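Local coordinates for cerato-platanin-like protein (Moniliophthora perniciosa, PDB 3SUK) that is a secreted fungal cerato-platanin of uncertain function, built as a double-psi beta barrel and probably acting outside the cell, like other members of its family, at residues Val4-Asp9 / Ile111-Gln116; Ile47-Asp52 / Gly89-Gln94; Tyr65-Thr70 / Ile78-Ile83. All blocks are in the same frame, centred on the assembly; numbering follows the deposited sequence. Where two conformers were deposited one is given.

Contacts 1, 2 and 3 are three of the strand pairings that close the sheet of a double-psi beta barrel. Contact 1 joins the first and last strands of the order, contact 2 pairs the short strands 47-50 and 90-92, and contact 3 is a hairpin nested in the chain loop closed by contact 2, itself nested in that of contact 1. Their centres lie about 8 Å apart (1 to 2 and 1 to 3) and 9 Å apart (2 to 3). Backbone bonds tie contact 1 to both others, F90 N to Q5 O and S68 N to Q114 O (each 2.9 Å), and Y65 OH probably hydrogen-bonds D52 OD2 (2.7 Å) between contacts 2 and 3.

Contact 1: Val4-Asp9 / Ile111-Gln116; sequences VQLRFD and IDVQSQ
V4 and V113 face each other where the first strand of the double-psi beta barrel meets strand 110-118, the antiparallel pairing that joins the two ends of the strand order. The short strand axes make an angle of 119°, a strong twist, and the regular pairing spans V4 to L6. Two hydrogen-bonded pairs carry it: V4 and V113 bond to each other through both N-H groups and both carbonyls, and L6 and I111 do the same, with L6 N to I111 O at 2.8 Å. The V113 N-H points almost straight at V4 O.

L6 can be followed outward. Its CB touches both neighbours on the facing strand, V113 CG1 at 3.9 Å and I111 CG1 at 4.0 Å. With CG anti to the backbone N (chi1 -175°), the branch runs on alongside I111, the two side chains pointing the same way, and CD2 comes to 4.1 Å from I111 CD1. The other methyl, CD1, turns into the interior, about 4.0 Å from both F90 CB and V92 CG1. L6 also touches I67 and M97, which places this face in the barrel interior. V4 meets V113 methyl to methyl, CG2 to CG2 at 3.6 Å, the two side chains crossing at a slant, and the same V4 methyl reaches S115 CB.

Q5 and D112 occupy the other face. They lie side by side, amide and carboxylate planes turned 47° from each other, and what touches is aliphatic against acid: D112 OD1 stands 3.6 Å from Q5 CG.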
# COMPACT_ATOMS: atom_id res chain seq x y z
N VAL A 4 -13.27 -2.10 -0.44
CA VAL A 4 -12.48 -2.19 0.77
C VAL A 4 -12.20 -0.77 1.25
O VAL A 4 -12.20 0.13 0.47
CB VAL A 4 -11.18 -3.04 0.61
CG1 VAL A 4 -11.47 -4.31 -0.10
CG2 VAL A 4 -10.12 -2.29 -0.10
N GLN A 5 -12.00 -0.60 2.55
CA GLN A 5 -11.72 0.79 3.01
C GLN A 5 -10.24 1.15 2.80
O GLN A 5 -9.38 0.30 2.77
CB GLN A 5 -12.12 1.00 4.48
CG GLN A 5 -13.64 0.87 4.83
CD GLN A 5 -13.91 1.70 6.04
OE1 GLN A 5 -13.35 1.44 7.10
NE2 GLN A 5 -14.66 2.81 5.85
N LEU A 6 -10.03 2.43 2.54
CA LEU A 6 -8.69 2.97 2.35
C LEU A 6 -8.56 4.28 3.11
O LEU A 6 -9.39 5.11 2.97
CB LEU A 6 -8.37 3.12 0.85
CG LEU A 6 -6.93 3.57 0.56
CD1 LEU A 6 -6.43 2.95 -0.71
CD2 LEU A 6 -6.83 5.07 0.45
N ARG A 7 -7.45 4.44 3.81
CA ARG A 7 -7.10 5.67 4.52
C ARG A 7 -5.59 5.85 4.33
O ARG A 7 -4.96 5.06 3.68
CB ARG A 7 -7.45 5.60 6.01
CG ARG A 7 -6.77 4.45 6.70
CD ARG A 7 -7.39 4.00 8.06
NE ARG A 7 -8.72 3.38 8.00
CZ ARG A 7 -9.14 2.32 7.27
NH1 ARG A 7 -8.40 1.61 6.34
NH2 ARG A 7 -10.40 1.99 7.46
N PHE A 8 -5.06 6.93 4.86
CA PHE A 8 -3.64 7.19 4.72
C PHE A 8 -2.95 7.21 6.06
O PHE A 8 -3.54 7.39 7.10
CB PHE A 8 -3.34 8.45 3.89
CG PHE A 8 -3.63 9.75 4.60
CD1 PHE A 8 -2.70 10.34 5.43
CD2 PHE A 8 -4.83 10.36 4.44
CE1 PHE A 8 -2.95 11.48 6.06
CE2 PHE A 8 -5.08 11.55 5.06
CZ PHE A 8 -4.13 12.10 5.89
N ASP A 9 -1.68 6.91 5.98
CA ASP A 9 -0.79 6.88 7.15
C ASP A 9 0.54 7.44 6.67
O ASP A 9 1.19 6.85 5.85
CB ASP A 9 -0.64 5.43 7.62
CG ASP A 9 0.25 5.26 8.85
OD1 ASP A 9 1.02 6.12 9.14
OD2 ASP A 9 0.17 4.22 9.49
N ILE A 111 -11.99 6.41 2.45
CA ILE A 111 -12.78 6.14 1.26
C ILE A 111 -12.99 4.64 1.06
O ILE A 111 -12.33 3.82 1.67
CB ILE A 111 -12.17 6.77 0.01
CG1 ILE A 111 -10.84 6.08 -0.31
CG2 ILE A 111 -12.10 8.30 0.14
CD1 ILE A 111 -10.14 6.54 -1.54
N ASP A 112 -13.95 4.29 0.22
CA ASP A 112 -14.16 2.92 -0.20
C ASP A 112 -13.57 2.76 -1.60
O ASP A 112 -13.88 3.50 -2.45
CB ASP A 112 -15.65 2.59 -0.24
CG ASP A 112 -16.22 2.50 1.10
OD1 ASP A 112 -15.53 2.13 1.99
OD2 ASP A 112 -17.39 2.79 1.23
N VAL A 113 -12.70 1.79 -1.77
CA VAL A 113 -12.07 1.57 -3.06
C VAL A 113 -12.35 0.18 -3.59
O VAL A 113 -12.83 -0.63 -2.90
CB VAL A 113 -10.54 1.80 -3.01
CG1 VAL A 113 -10.24 3.22 -2.55
CG2 VAL A 113 -9.82 0.75 -2.07
N GLN A 114 -12.12 -0.00 -4.87
CA GLN A 114 -12.10 -1.31 -5.46
C GLN A 114 -10.63 -1.77 -5.53
O GLN A 114 -9.75 -1.02 -5.85
CB GLN A 114 -12.74 -1.30 -6.84
CG GLN A 114 -14.24 -1.13 -6.81
CD GLN A 114 -14.95 -2.30 -6.21
OE1 GLN A 114 -14.69 -3.42 -6.54
NE2 GLN A 114 -15.87 -2.03 -5.32
N SER A 115 -10.40 -3.00 -5.14
CA SER A 115 -9.06 -3.54 -5.10
C SER A 115 -9.04 -4.92 -5.78
O SER A 115 -9.88 -5.76 -5.54
CB SER A 115 -8.60 -3.65 -3.64
OG SER A 115 -7.34 -4.30 -3.56
N GLN A 116 -8.04 -5.10 -6.62
CA GLN A 116 -7.80 -6.35 -7.28
C GLN A 116 -6.31 -6.71 -7.15
O GLN A 116 -5.52 -6.01 -7.70
CB GLN A 116 -8.13 -6.17 -8.78
CG GLN A 116 -8.01 -7.40 -9.60
CD GLN A 116 -8.66 -8.59 -8.92
OE1 GLN A 116 -9.88 -8.66 -8.80
NE2 GLN A 116 -7.87 -9.51 -8.44

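Contact 2: Ile47-Asp52 / Gly89-Gln94; sequences IGASSD and GFNVAQ
The axes of strands 47-50 and 90-92 make an angle of 155°, close to antiparallel, and G48 and V92 come within 4.0 Å, CA to CA, in a non-hydrogen-bonded pair. This pairing of short strands is part of the sheet of the double-psi beta barrel, where strand 47-50 lies between 90-92 and 74-83. A49 and N91 form the hydrogen-bonded pair; A49 N reaches N91 O at 2.8 Å, while the return N-H from N91 approaches A49 O from above the carbonyl plane. At one end A93, the N-cap residue of helix 94-101, gives its N-H to I47 O, so the start of the helix is tied across to strand 47-50.

Glycine is used where the strands press closest: a CB on G48 would clash with N91 O and with V92 CG1. G89, with its positive phi, stands at the other end, and its carbonyl takes the N-H of S51.

S50 and F90 share a face. S50 CB lies 3.9 Å from F90 CE1, in an oblique approach to the ring, whose edge is met by A49 O. The ring is held on another side by an edge-to-face contact with Y65. In S50, OG is anti to its own N (chi1 169°); this sets the hydroxyl beside its own carbonyl carbon, where it accepts the N-H of D52, two residues on, at 3.0 Å from D52 N, an ST turn that bends the chain as the strand ends. Replacing S50 by a valine would remove this acceptor and would probably leave the D52 N-H without its mate, freeing the turn to shift.

S51 OG closes the far end, accepting the G89 N-H with OG 2.9 Å from G89 N and a bent angle of 131°.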
# COMPACT_ATOMS: atom_id res chain seq x y z
N ILE A 47 2.74 2.53 -1.67
CA ILE A 47 2.99 1.48 -0.68
C ILE A 47 2.04 1.67 0.49
O ILE A 47 1.52 2.74 0.69
CB ILE A 47 4.44 1.48 -0.16
CG1 ILE A 47 4.78 2.82 0.47
CG2 ILE A 47 5.45 1.09 -1.26
CD1 ILE A 47 5.97 2.80 1.41
N GLY A 48 1.80 0.60 1.22
CA GLY A 48 0.95 0.69 2.39
C GLY A 48 0.76 -0.60 3.14
O GLY A 48 1.30 -1.62 2.82
N ALA A 49 -0.07 -0.50 4.17
CA ALA A 49 -0.50 -1.63 4.96
C ALA A 49 -1.80 -2.20 4.37
O ALA A 49 -2.53 -1.43 3.77
CB ALA A 49 -0.71 -1.20 6.41
N SER A 50 -2.02 -3.50 4.52
CA SER A 50 -3.26 -4.16 4.15
C SER A 50 -3.67 -5.18 5.22
O SER A 50 -2.86 -5.81 5.81
CB SER A 50 -3.11 -4.87 2.80
OG SER A 50 -4.19 -5.71 2.53
N SER A 51 -4.97 -5.33 5.40
CA SER A 51 -5.54 -6.36 6.27
C SER A 51 -5.30 -7.76 5.73
O SER A 51 -5.44 -8.72 6.44
CB SER A 51 -7.03 -6.11 6.53
OG SER A 51 -7.76 -5.87 5.38
N ASP A 52 -4.88 -7.85 4.47
CA ASP A 52 -4.48 -9.14 3.90
C ASP A 52 -3.22 -9.68 4.58
O ASP A 52 -2.96 -10.83 4.56
CB ASP A 52 -4.25 -9.08 2.37
CG ASP A 52 -5.52 -9.00 1.58
OD1 ASP A 52 -6.59 -9.03 2.15
OD2 ASP A 52 -5.44 -8.95 0.37
N GLY A 89 -8.81 -3.14 5.61
CA GLY A 89 -8.43 -2.66 4.28
C GLY A 89 -7.01 -2.09 4.19
O GLY A 89 -6.10 -2.68 4.70
N PHE A 90 -6.88 -0.94 3.55
CA PHE A 90 -5.55 -0.37 3.29
C PHE A 90 -5.27 0.89 4.09
O PHE A 90 -6.10 1.76 4.20
CB PHE A 90 -5.38 0.04 1.80
CG PHE A 90 -5.41 -1.10 0.81
CD1 PHE A 90 -4.28 -1.83 0.60
CD2 PHE A 90 -6.52 -1.34 0.02
CE1 PHE A 90 -4.28 -2.84 -0.29
CE2 PHE A 90 -6.52 -2.38 -0.88
CZ PHE A 90 -5.37 -3.10 -1.04
N ASN A 91 -4.06 0.98 4.62
CA ASN A 91 -3.52 2.24 5.08
C ASN A 91 -2.30 2.57 4.21
O ASN A 91 -1.30 1.96 4.31
CB ASN A 91 -3.04 2.16 6.54
CG ASN A 91 -4.04 1.55 7.50
OD1 ASN A 91 -5.22 1.60 7.34
ND2 ASN A 91 -3.50 0.97 8.52
N VAL A 92 -2.43 3.61 3.41
CA VAL A 92 -1.43 3.93 2.38
C VAL A 92 -0.73 5.26 2.59
O VAL A 92 -1.15 6.06 3.33
CB VAL A 92 -2.03 3.85 0.93
CG1 VAL A 92 -2.71 2.46 0.73
CG2 VAL A 92 -2.99 5.03 0.64
N ALA A 93 0.36 5.47 1.87
CA ALA A 93 1.03 6.77 1.96
C ALA A 93 0.03 7.83 1.51
O ALA A 93 -0.73 7.64 0.62
CB ALA A 93 2.27 6.77 1.06
N GLN A 94 0.10 8.99 2.14
CA GLN A 94 -0.80 10.05 1.74
C GLN A 94 -0.59 10.33 0.24
O GLN A 94 -1.53 10.56 -0.48
CB GLN A 94 -0.50 11.33 2.55
CG GLN A 94 -1.51 12.44 2.23
CD GLN A 94 -1.10 13.76 2.86
OE1 GLN A 94 -0.71 13.80 3.98
NE2 GLN A 94 -1.25 14.84 2.10

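Contact 3: Tyr65-Thr70 / Ile78-Ile83; sequences YTISFT and INLVAI
Y65 begins its strand by bonding both ways with L80: its N donates to L80 O, in the plane of that carbonyl, and its own carbonyl accepts from L80 N at 2.9 Å. The ring extends along the neighbouring strand, and its edge is what the strand meets: Y65 CE1 rests 3.8 Å from the methyl CB of A82, with L80 O also near the ring plane. The hydroxyl at the tip finds its partners elsewhere, in the carboxylate of D52 and the amide of N63, so the ring is anchored at its far end as well as along its edge.

T66 turns to the other face. Its hydroxyl OG1 donates to N79 OD1 at 2.7 Å, 31° out of the amide plane. The two side chains lie side by side: OG1 is anti to the carbonyl carbon (chi1 -66°), which brings the hydroxyl beside the asparagine oxygen. This short bond ties the two strands through their side chains at a non-hydrogen-bonded pair.

Strands 64-71 and 74-83 form a beta hairpin, one of the antiparallel pairs of the double-psi beta barrel, and the segments cross at 130°, so the hairpin is markedly twisted. At I67 the interior face returns. The I67 N-H runs almost straight to I78 O, and I78 N answers to I67 O at 3.0 Å. The I67 CD1 slants across L80, 3.9 Å from L80 CB and 4.1 Å from L80 CD2; F90, V113 and L100 also pack against this isoleucine.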
# COMPACT_ATOMS: atom_id res chain seq x y z
N TYR A 65 -1.44 -4.80 -5.66
CA TYR A 65 -2.84 -4.54 -5.85
C TYR A 65 -3.07 -3.37 -6.80
O TYR A 65 -2.44 -2.35 -6.68
CB TYR A 65 -3.50 -4.20 -4.52
CG TYR A 65 -3.40 -5.28 -3.49
CD1 TYR A 65 -2.32 -5.32 -2.63
CD2 TYR A 65 -4.39 -6.24 -3.37
CE1 TYR A 65 -2.24 -6.28 -1.67
CE2 TYR A 65 -4.29 -7.23 -2.42
CZ TYR A 65 -3.20 -7.26 -1.60
OH TYR A 65 -3.09 -8.23 -0.66
N THR A 66 -4.01 -3.54 -7.69
CA THR A 66 -4.50 -2.45 -8.51
C THR A 66 -5.70 -1.93 -7.77
O THR A 66 -6.67 -2.63 -7.58
CB THR A 66 -4.89 -2.90 -9.91
OG1 THR A 66 -3.72 -3.33 -10.60
CG2 THR A 66 -5.48 -1.76 -10.68
N ILE A 67 -5.59 -0.68 -7.33
CA ILE A 67 -6.60 -0.02 -6.50
C ILE A 67 -7.22 1.08 -7.34
O ILE A 67 -6.55 1.86 -7.90
CB ILE A 67 -5.98 0.57 -5.21
CG1 ILE A 67 -5.28 -0.53 -4.37
CG2 ILE A 67 -7.05 1.23 -4.34
CD1 ILE A 67 -4.52 -0.03 -3.24
N SER A 68 -8.55 1.10 -7.37
CA SER A 68 -9.36 2.01 -8.18
C SER A 68 -10.36 2.81 -7.34
O SER A 68 -10.90 2.32 -6.40
CB SER A 68 -10.17 1.23 -9.20
OG SER A 68 -9.30 0.53 -10.03
N PHE A 69 -10.53 4.07 -7.70
CA PHE A 69 -11.49 4.97 -7.05
C PHE A 69 -12.05 5.95 -8.06
O PHE A 69 -11.31 6.54 -8.77
CB PHE A 69 -10.83 5.72 -5.89
CG PHE A 69 -11.77 6.54 -5.04
CD1 PHE A 69 -12.80 5.97 -4.32
CD2 PHE A 69 -11.56 7.87 -4.91
CE1 PHE A 69 -13.63 6.76 -3.55
CE2 PHE A 69 -12.37 8.63 -4.11
CZ PHE A 69 -13.40 8.06 -3.46
N THR A 70 -13.36 6.13 -8.01
CA THR A 70 -14.06 7.09 -8.85
C THR A 70 -14.42 8.33 -8.04
O THR A 70 -15.04 8.23 -7.04
CB THR A 70 -15.33 6.47 -9.45
OG1 THR A 70 -14.98 5.28 -10.15
CG2 THR A 70 -15.99 7.48 -10.39
N ILE A 78 -4.11 2.99 -9.30
CA ILE A 78 -2.69 2.83 -9.06
C ILE A 78 -2.40 1.39 -8.70
O ILE A 78 -3.26 0.67 -8.28
CB ILE A 78 -2.16 3.75 -7.91
CG1 ILE A 78 -2.86 3.38 -6.59
CG2 ILE A 78 -2.35 5.20 -8.26
CD1 ILE A 78 -2.26 4.08 -5.36
N ASN A 79 -1.16 1.01 -8.93
CA ASN A 79 -0.62 -0.22 -8.45
C ASN A 79 0.23 0.00 -7.19
O ASN A 79 1.02 0.89 -7.12
CB ASN A 79 0.22 -0.90 -9.53
CG ASN A 79 -0.58 -1.20 -10.81
OD1 ASN A 79 -1.74 -1.45 -10.78
ND2 ASN A 79 0.07 -1.09 -11.90
N LEU A 80 -0.02 -0.81 -6.19
CA LEU A 80 0.47 -0.57 -4.85
C LEU A 80 0.98 -1.85 -4.22
O LEU A 80 0.39 -2.87 -4.34
CB LEU A 80 -0.66 0.03 -4.01
CG LEU A 80 -0.24 0.36 -2.55
CD1 LEU A 80 -0.76 1.75 -2.14
CD2 LEU A 80 -0.81 -0.69 -1.57
N VAL A 81 2.08 -1.76 -3.47
CA VAL A 81 2.64 -2.91 -2.76
C VAL A 81 2.28 -2.84 -1.30
O VAL A 81 2.52 -1.88 -0.67
CB VAL A 81 4.20 -3.01 -2.91
CG1 VAL A 81 4.78 -4.19 -2.09
CG2 VAL A 81 4.57 -3.17 -4.42
N ALA A 82 1.77 -3.94 -0.80
CA ALA A 82 1.48 -4.06 0.62
C ALA A 82 2.67 -4.62 1.38
O ALA A 82 3.19 -5.60 1.04
CB ALA A 82 0.22 -4.91 0.81
N ILE A 83 3.07 -3.87 2.39
CA ILE A 83 4.25 -4.18 3.20
C ILE A 83 4.05 -4.30 4.72
O ILE A 83 5.00 -4.41 5.45
CB ILE A 83 5.35 -3.12 2.92
CG1 ILE A 83 4.96 -1.74 3.48
CG2 ILE A 83 5.64 -3.05 1.41
CD1 ILE A 83 6.08 -0.72 3.50